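Local coordinates for protein epsin-3 (Saccharomyces cerevisiae, PDB 3ONK) that helps recruit clathrin to the Golgi network and endosomes and binds membranes enriched in phosphatidylinositol-3,5-bisphosphate, the chain here being its ENTH domain, at residues Val16-Ala27 with Arg65-Leu73. Numbering follows the deposited sequence.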
ATOM      1  N   VAL A  16      -5.651  -5.374  -7.654  1.00 21.01           N
ATOM      2  CA  VAL A  16      -4.515  -5.156  -6.763  1.00 22.00           C
ATOM      3  C   VAL A  16      -3.210  -5.598  -7.416  1.00 22.36           C
ATOM      4  O   VAL A  16      -2.193  -4.910  -7.317  1.00 18.92           O
ATOM      5  CB  VAL A  16      -4.675  -5.902  -5.420  1.00 20.47           C
ATOM      6  CG1 VAL A  16      -3.450  -5.660  -4.543  1.00 19.77           C
ATOM      7  CG2 VAL A  16      -5.925  -5.441  -4.713  1.00 19.91           C
ATOM      8  N   ARG A  17      -3.240  -6.749  -8.087  1.00 22.33           N
ATOM      9  CA  ARG A  17      -2.059  -7.224  -8.808  1.00 24.54           C
ATOM     10  C   ARG A  17      -1.575  -6.194  -9.822  1.00 22.36           C
ATOM     11  O   ARG A  17      -0.383  -5.875  -9.866  1.00 21.05           O
ATOM     12  CB  ARG A  17      -2.324  -8.573  -9.493  1.00 26.88           C
ATOM     13  CG  ARG A  17      -2.266  -9.760  -8.553  1.00 33.22           C
ATOM     14  CD  ARG A  17      -2.219 -11.085  -9.309  1.00 35.61           C
ATOM     15  NE  ARG A  17      -0.868 -11.643  -9.388  1.00 45.64           N
ATOM     16  CZ  ARG A  17      -0.138 -11.685 -10.501  1.00 51.43           C
ATOM     17  NH1 ARG A  17       1.082 -12.214 -10.480  1.00 45.15           N
ATOM     18  NH2 ARG A  17      -0.631 -11.201 -11.637  1.00 47.42           N
ATOM     19  N   GLU A  18      -2.503  -5.678 -10.628  1.00 20.74           N
ATOM     20  CA  GLU A  18      -2.196  -4.653 -11.628  1.00 18.20           C
ATOM     21  C   GLU A  18      -1.651  -3.371 -10.997  1.00 22.40           C
ATOM     22  O   GLU A  18      -0.679  -2.789 -11.480  1.00 21.39           O
ATOM     23  CB  GLU A  18      -3.431  -4.304 -12.483  1.00 22.29           C
ATOM     24  CG  GLU A  18      -3.216  -3.023 -13.325  1.00 24.16           C
ATOM     25  CD  GLU A  18      -4.422  -2.597 -14.170  1.00 35.72           C
ATOM     26  OE1 GLU A  18      -5.496  -3.232 -14.092  1.00 31.29           O
ATOM     27  OE2 GLU A  18      -4.282  -1.605 -14.920  1.00 38.07           O
ATOM     28  N   ALA A  19      -2.289  -2.923  -9.926  1.00 23.87           N
ATOM     29  CA  ALA A  19      -1.845  -1.708  -9.235  1.00 21.72           C
ATOM     30  C   ALA A  19      -0.432  -1.840  -8.651  1.00 25.99           C
ATOM     31  O   ALA A  19       0.199  -0.838  -8.309  1.00 22.78           O
ATOM     32  CB  ALA A  19      -2.818  -1.349  -8.138  1.00 15.29           C
ATOM     33  N   THR A  20       0.053  -3.073  -8.517  1.00 26.15           N
ATOM     34  CA  THR A  20       1.372  -3.310  -7.926  1.00 21.40           C
ATOM     35  C   THR A  20       2.299  -4.116  -8.836  1.00 26.32           C
ATOM     36  O   THR A  20       3.290  -4.675  -8.369  1.00 27.77           O
ATOM     37  CB  THR A  20       1.264  -3.995  -6.538  1.00 23.01           C
ATOM     38  OG1 THR A  20       0.611  -5.261  -6.665  1.00 25.49           O
ATOM     39  CG2 THR A  20       0.452  -3.133  -5.587  1.00 21.61           C
ATOM     40  N   ASN A  21       1.981  -4.149 -10.134  1.00 21.37           N
ATOM     41  CA  ASN A  21       2.777  -4.866 -11.132  1.00 27.68           C
ATOM     42  C   ASN A  21       4.166  -4.265 -11.337  1.00 31.43           C
ATOM     43  O   ASN A  21       4.534  -3.281 -10.679  1.00 25.97           O
ATOM     44  CB  ASN A  21       2.035  -4.954 -12.480  1.00 19.76           C
ATOM     45  CG  ASN A  21       1.915  -3.616 -13.178  1.00 25.44           C
ATOM     46  OD1 ASN A  21       2.714  -2.704 -12.963  1.00 23.05           O
ATOM     47  ND2 ASN A  21       0.916  -3.495 -14.042  1.00 29.10           N
ATOM     48  N   ASN A  22       4.918  -4.846 -12.273  1.00 28.02           N
ATOM     49  CA  ASN A  22       6.308  -4.448 -12.506  1.00 31.17           C
ATOM     50  C   ASN A  22       6.552  -3.357 -13.561  1.00 29.87           C
ATOM     51  O   ASN A  22       7.703  -3.050 -13.877  1.00 30.49           O
ATOM     52  CB  ASN A  22       7.164  -5.674 -12.834  1.00 35.13           C
ATOM     53  CG  ASN A  22       8.194  -5.962 -11.767  1.00 46.91           C
ATOM     54  OD1 ASN A  22       8.236  -7.067 -11.213  1.00 52.46           O
ATOM     55  ND2 ASN A  22       9.031  -4.965 -11.459  1.00 43.00           N
ATOM     56  N   GLU A  23       5.488  -2.787 -14.121  1.00 25.08           N
ATOM     57  CA  GLU A  23       5.648  -1.641 -15.002  1.00 24.21           C
ATOM     58  C   GLU A  23       6.321  -0.529 -14.212  1.00 25.31           C
ATOM     59  O   GLU A  23       6.106  -0.409 -12.997  1.00 26.76           O
ATOM     60  CB  GLU A  23       4.298  -1.155 -15.521  1.00 27.02           C
ATOM     61  CG  GLU A  23       3.533  -2.193 -16.324  1.00 29.40           C
ATOM     62  CD  GLU A  23       2.125  -1.735 -16.649  1.00 36.61           C
ATOM     63  OE1 GLU A  23       1.444  -1.201 -15.744  1.00 39.77           O
ATOM     64  OE2 GLU A  23       1.696  -1.901 -17.813  1.00 44.31           O
ATOM     65  N   PRO A  24       7.140   0.289 -14.890  1.00 27.16           N
ATOM     66  CA  PRO A  24       7.851   1.390 -14.232  1.00 25.01           C
ATOM     67  C   PRO A  24       6.953   2.502 -13.716  1.00 20.67           C
ATOM     68  O   PRO A  24       7.374   3.216 -12.822  1.00 25.96           O
ATOM     69  CB  PRO A  24       8.751   1.930 -15.341  1.00 24.32           C
ATOM     70  CG  PRO A  24       8.945   0.777 -16.239  1.00 28.23           C
ATOM     71  CD  PRO A  24       7.637   0.068 -16.255  1.00 27.46           C
ATOM     72  N   TRP A  25       5.759   2.673 -14.270  1.00 22.27           N
ATOM     73  CA  TRP A  25       4.946   3.819 -13.868  1.00 25.94           C
ATOM     74  C   TRP A  25       3.966   3.402 -12.792  1.00 26.54           C
ATOM     75  O   TRP A  25       3.632   2.219 -12.676  1.00 21.44           O
ATOM     76  CB  TRP A  25       4.228   4.463 -15.064  1.00 25.75           C
ATOM     77  CG  TRP A  25       3.474   3.499 -15.909  1.00 25.91           C
ATOM     78  CD1 TRP A  25       2.143   3.199 -15.824  1.00 30.53           C
ATOM     79  CD2 TRP A  25       3.994   2.712 -16.984  1.00 26.95           C
ATOM     80  NE1 TRP A  25       1.805   2.279 -16.784  1.00 30.01           N
ATOM     81  CE2 TRP A  25       2.928   1.956 -17.501  1.00 29.58           C
ATOM     82  CE3 TRP A  25       5.261   2.577 -17.562  1.00 30.22           C
ATOM     83  CZ2 TRP A  25       3.093   1.065 -18.563  1.00 33.53           C
ATOM     84  CZ3 TRP A  25       5.424   1.699 -18.607  1.00 28.73           C
ATOM     85  CH2 TRP A  25       4.345   0.955 -19.105  1.00 33.49           C
ATOM     86  N   GLY A  26       3.541   4.373 -11.988  1.00 20.22           N
ATOM     87  CA  GLY A  26       2.617   4.119 -10.904  1.00 20.71           C
ATOM     88  C   GLY A  26       1.242   3.729 -11.420  1.00 25.02           C
ATOM     89  O   GLY A  26       0.950   3.858 -12.615  1.00 23.42           O
ATOM     90  N   ALA A  27       0.402   3.246 -10.509  1.00 24.59           N
ATOM     91  CA  ALA A  27      -0.993   2.927 -10.804  1.00 20.82           C
ATOM     92  C   ALA A  27      -1.837   4.198 -10.932  1.00 23.94           C
ATOM     93  O   ALA A  27      -1.524   5.230 -10.316  1.00 18.79           O
ATOM     94  CB  ALA A  27      -1.558   2.033  -9.686  1.00 18.29           C
ATOM     95  N   ARG A  65      10.164  -2.109  -6.727  1.00 26.36           N
ATOM     96  CA  ARG A  65       9.120  -1.347  -7.389  1.00 26.78           C
ATOM     97  C   ARG A  65       7.733  -1.814  -6.988  1.00 25.62           C
ATOM     98  O   ARG A  65       6.869  -0.995  -6.687  1.00 26.89           O
ATOM     99  CB  ARG A  65       9.269  -1.420  -8.906  1.00 25.72           C
ATOM    100  CG  ARG A  65       8.448  -0.366  -9.627  1.00 33.78           C
ATOM    101  CD  ARG A  65       8.223  -0.736 -11.074  1.00 33.17           C
ATOM    102  NE  ARG A  65       9.399  -1.369 -11.658  1.00 40.07           N
ATOM    103  CZ  ARG A  65      10.377  -0.712 -12.266  1.00 33.13           C
ATOM    104  NH1 ARG A  65      10.321   0.601 -12.365  1.00 39.43           N
ATOM    105  NH2 ARG A  65      11.409  -1.367 -12.771  1.00 43.58           N
ATOM    106  N   GLN A  66       7.527  -3.130  -7.005  1.00 22.50           N
ATOM    107  CA  GLN A  66       6.263  -3.725  -6.585  1.00 26.59           C
ATOM    108  C   GLN A  66       5.939  -3.408  -5.123  1.00 25.37           C
ATOM    109  O   GLN A  66       4.781  -3.232  -4.747  1.00 19.73           O
ATOM    110  CB  GLN A  66       6.286  -5.242  -6.813  1.00 27.65           C
ATOM    111  CG  GLN A  66       6.306  -5.637  -8.284  1.00 25.73           C
ATOM    112  CD  GLN A  66       6.148  -7.136  -8.507  1.00 36.56           C
ATOM    113  OE1 GLN A  66       7.102  -7.901  -8.375  1.00 43.10           O
ATOM    114  NE2 GLN A  66       4.938  -7.556  -8.856  1.00 38.84           N
ATOM    115  N   ILE A  67       6.978  -3.341  -4.303  1.00 28.29           N
ATOM    116  CA  ILE A  67       6.832  -2.963  -2.910  1.00 27.87           C
ATOM    117  C   ILE A  67       6.515  -1.480  -2.788  1.00 24.48           C
ATOM    118  O   ILE A  67       5.639  -1.091  -2.014  1.00 20.20           O
ATOM    119  CB  ILE A  67       8.110  -3.287  -2.113  1.00 32.53           C
ATOM    120  CG1 ILE A  67       8.287  -4.803  -2.001  1.00 27.55           C
ATOM    121  CG2 ILE A  67       8.069  -2.627  -0.732  1.00 25.01           C
ATOM    122  CD1 ILE A  67       9.508  -5.204  -1.218  1.00 39.87           C
ATOM    123  N   TYR A  68       7.218  -0.656  -3.566  1.00 25.48           N
ATOM    124  CA  TYR A  68       6.940   0.777  -3.573  1.00 23.64           C
ATOM    125  C   TYR A  68       5.482   1.049  -3.973  1.00 23.94           C
ATOM    126  O   TYR A  68       4.781   1.836  -3.325  1.00 18.88           O
ATOM    127  CB  TYR A  68       7.896   1.536  -4.500  1.00 20.14           C
ATOM    128  CG  TYR A  68       7.759   3.034  -4.335  1.00 21.31           C
ATOM    129  CD1 TYR A  68       8.239   3.656  -3.200  1.00 25.93           C
ATOM    130  CD2 TYR A  68       7.131   3.815  -5.295  1.00 25.54           C
ATOM    131  CE1 TYR A  68       8.122   5.004  -3.018  1.00 29.10           C
ATOM    132  CE2 TYR A  68       6.996   5.190  -5.117  1.00 28.77           C
ATOM    133  CZ  TYR A  68       7.505   5.773  -3.968  1.00 34.05           C
ATOM    134  OH  TYR A  68       7.410   7.128  -3.746  1.00 41.55           O
ATOM    135  N   LYS A  69       5.025   0.363  -5.020  1.00 22.71           N
ATOM    136  CA  LYS A  69       3.650   0.520  -5.507  1.00 20.56           C
ATOM    137  C   LYS A  69       2.594  -0.010  -4.515  1.00 22.55           C
ATOM    138  O   LYS A  69       1.494   0.536  -4.409  1.00 20.25           O
ATOM    139  CB  LYS A  69       3.513  -0.129  -6.884  1.00 20.02           C
ATOM    140  CG  LYS A  69       4.379   0.572  -7.944  1.00 27.20           C
ATOM    141  CD  LYS A  69       4.532  -0.248  -9.229  1.00 23.20           C
ATOM    142  CE  LYS A  69       3.491   0.106 -10.254  1.00 24.45           C
ATOM    143  NZ  LYS A  69       3.676  -0.635 -11.513  1.00 21.37           N
ATOM    144  N   ALA A  70       2.939  -1.067  -3.781  1.00 22.75           N
ATOM    145  CA  ALA A  70       2.090  -1.563  -2.694  1.00 22.74           C
ATOM    146  C   ALA A  70       1.964  -0.552  -1.550  1.00 23.09           C
ATOM    147  O   ALA A  70       0.904  -0.439  -0.909  1.00 23.13           O
ATOM    148  CB  ALA A  70       2.623  -2.879  -2.174  1.00 25.97           C
ATOM    149  N   LEU A  71       3.045   0.181  -1.284  1.00 23.89           N
ATOM    150  CA  LEU A  71       3.014   1.235  -0.264  1.00 25.60           C
ATOM    151  C   LEU A  71       2.111   2.387  -0.680  1.00 19.51           C
ATOM    152  O   LEU A  71       1.264   2.827   0.100  1.00 19.98           O
ATOM    153  CB  LEU A  71       4.422   1.767   0.048  1.00 19.86           C
ATOM    154  CG  LEU A  71       5.408   0.808   0.744  1.00 21.39           C
ATOM    155  CD1 LEU A  71       6.763   1.501   0.901  1.00 22.46           C
ATOM    156  CD2 LEU A  71       4.879   0.337   2.097  1.00 20.18           C
ATOM    157  N   GLN A  72       2.316   2.878  -1.903  1.00 19.78           N
ATOM    158  CA  GLN A  72       1.464   3.910  -2.477  1.00 21.41           C
ATOM    159  C   GLN A  72      -0.006   3.532  -2.394  1.00 19.17           C
ATOM    160  O   GLN A  72      -0.830   4.352  -2.024  1.00 21.40           O
ATOM    161  CB  GLN A  72       1.815   4.159  -3.946  1.00 21.33           C
ATOM    162  CG  GLN A  72       3.109   4.896  -4.185  1.00 21.64           C
ATOM    163  CD  GLN A  72       3.397   5.069  -5.662  1.00 26.63           C
ATOM    164  OE1 GLN A  72       3.606   4.088  -6.384  1.00 17.06           O
ATOM    165  NE2 GLN A  72       3.408   6.325  -6.124  1.00 20.89           N
ATOM    166  N   LEU A  73      -0.339   2.301  -2.777  1.00 17.78           N
ATOM    167  CA  LEU A  73      -1.728   1.834  -2.713  1.00 19.56           C
ATOM    168  C   LEU A  73      -2.269   1.858  -1.286  1.00 20.52           C
ATOM    169  O   LEU A  73      -3.397   2.281  -1.036  1.00 19.52           O
ATOM    170  CB  LEU A  73      -1.843   0.408  -3.260  1.00 18.08           C
ATOM    171  CG  LEU A  73      -3.233  -0.233  -3.252  1.00 17.37           C
ATOM    172  CD1 LEU A  73      -4.295   0.648  -3.923  1.00 13.57           C
ATOM    173  CD2 LEU A  73      -3.183  -1.609  -3.927  1.00 15.75           C
TER
HETATM  174  O   HOH W   1      -0.035   1.219  -6.559  1.00 18.48           O
HETATM  175  O   HOH W   2       1.366   3.308  -7.625  1.00 22.66           O
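The ammonium group of Lys69, reaching out from helix 64-80, is wrapped by the loop that follows helix 11-19 and bonds to oxygens of three of its residues. Lys69 NZ donates to Asn21 OD1 at 2.7 Å and to the same residue's O, which it meets from above the carbonyl plane. Glu23 O, less surely placed, lies 2.9 Å from Lys69 NZ, and Trp25 O accepts a weak bond. A bend at chi3 (93°) turns the end of the lysine chain into this group of acceptors. Asn21 OD1 also takes the N-H of Glu23, closing an Asx turn, and its two donors arrive from opposite faces of the amide. Asn21 ND2 in turn reaches Glu23 OE1 at 2.9 Å. With an alanine here both the OD1 acceptor and the amide N-H are gone, and the Asx turn would probably loosen, leaving Lys69 NZ to backbone carbonyls and the Glu23 carboxylate free to turn. Nearer helix 11-19, Thr20 CG2 packs on Ala70 CA at 3.7 Å, while Leu73 CD2 touches Val16 CG1 and Ala19 CB; Gln66 NE2 bonds weakly to Thr20 O. With Glu23 OE1 4.8 Å from Lys69 NZ, carbonyl dipoles and a nearby carboxylate would together be expected to stabilise the buried lysine's positive charge.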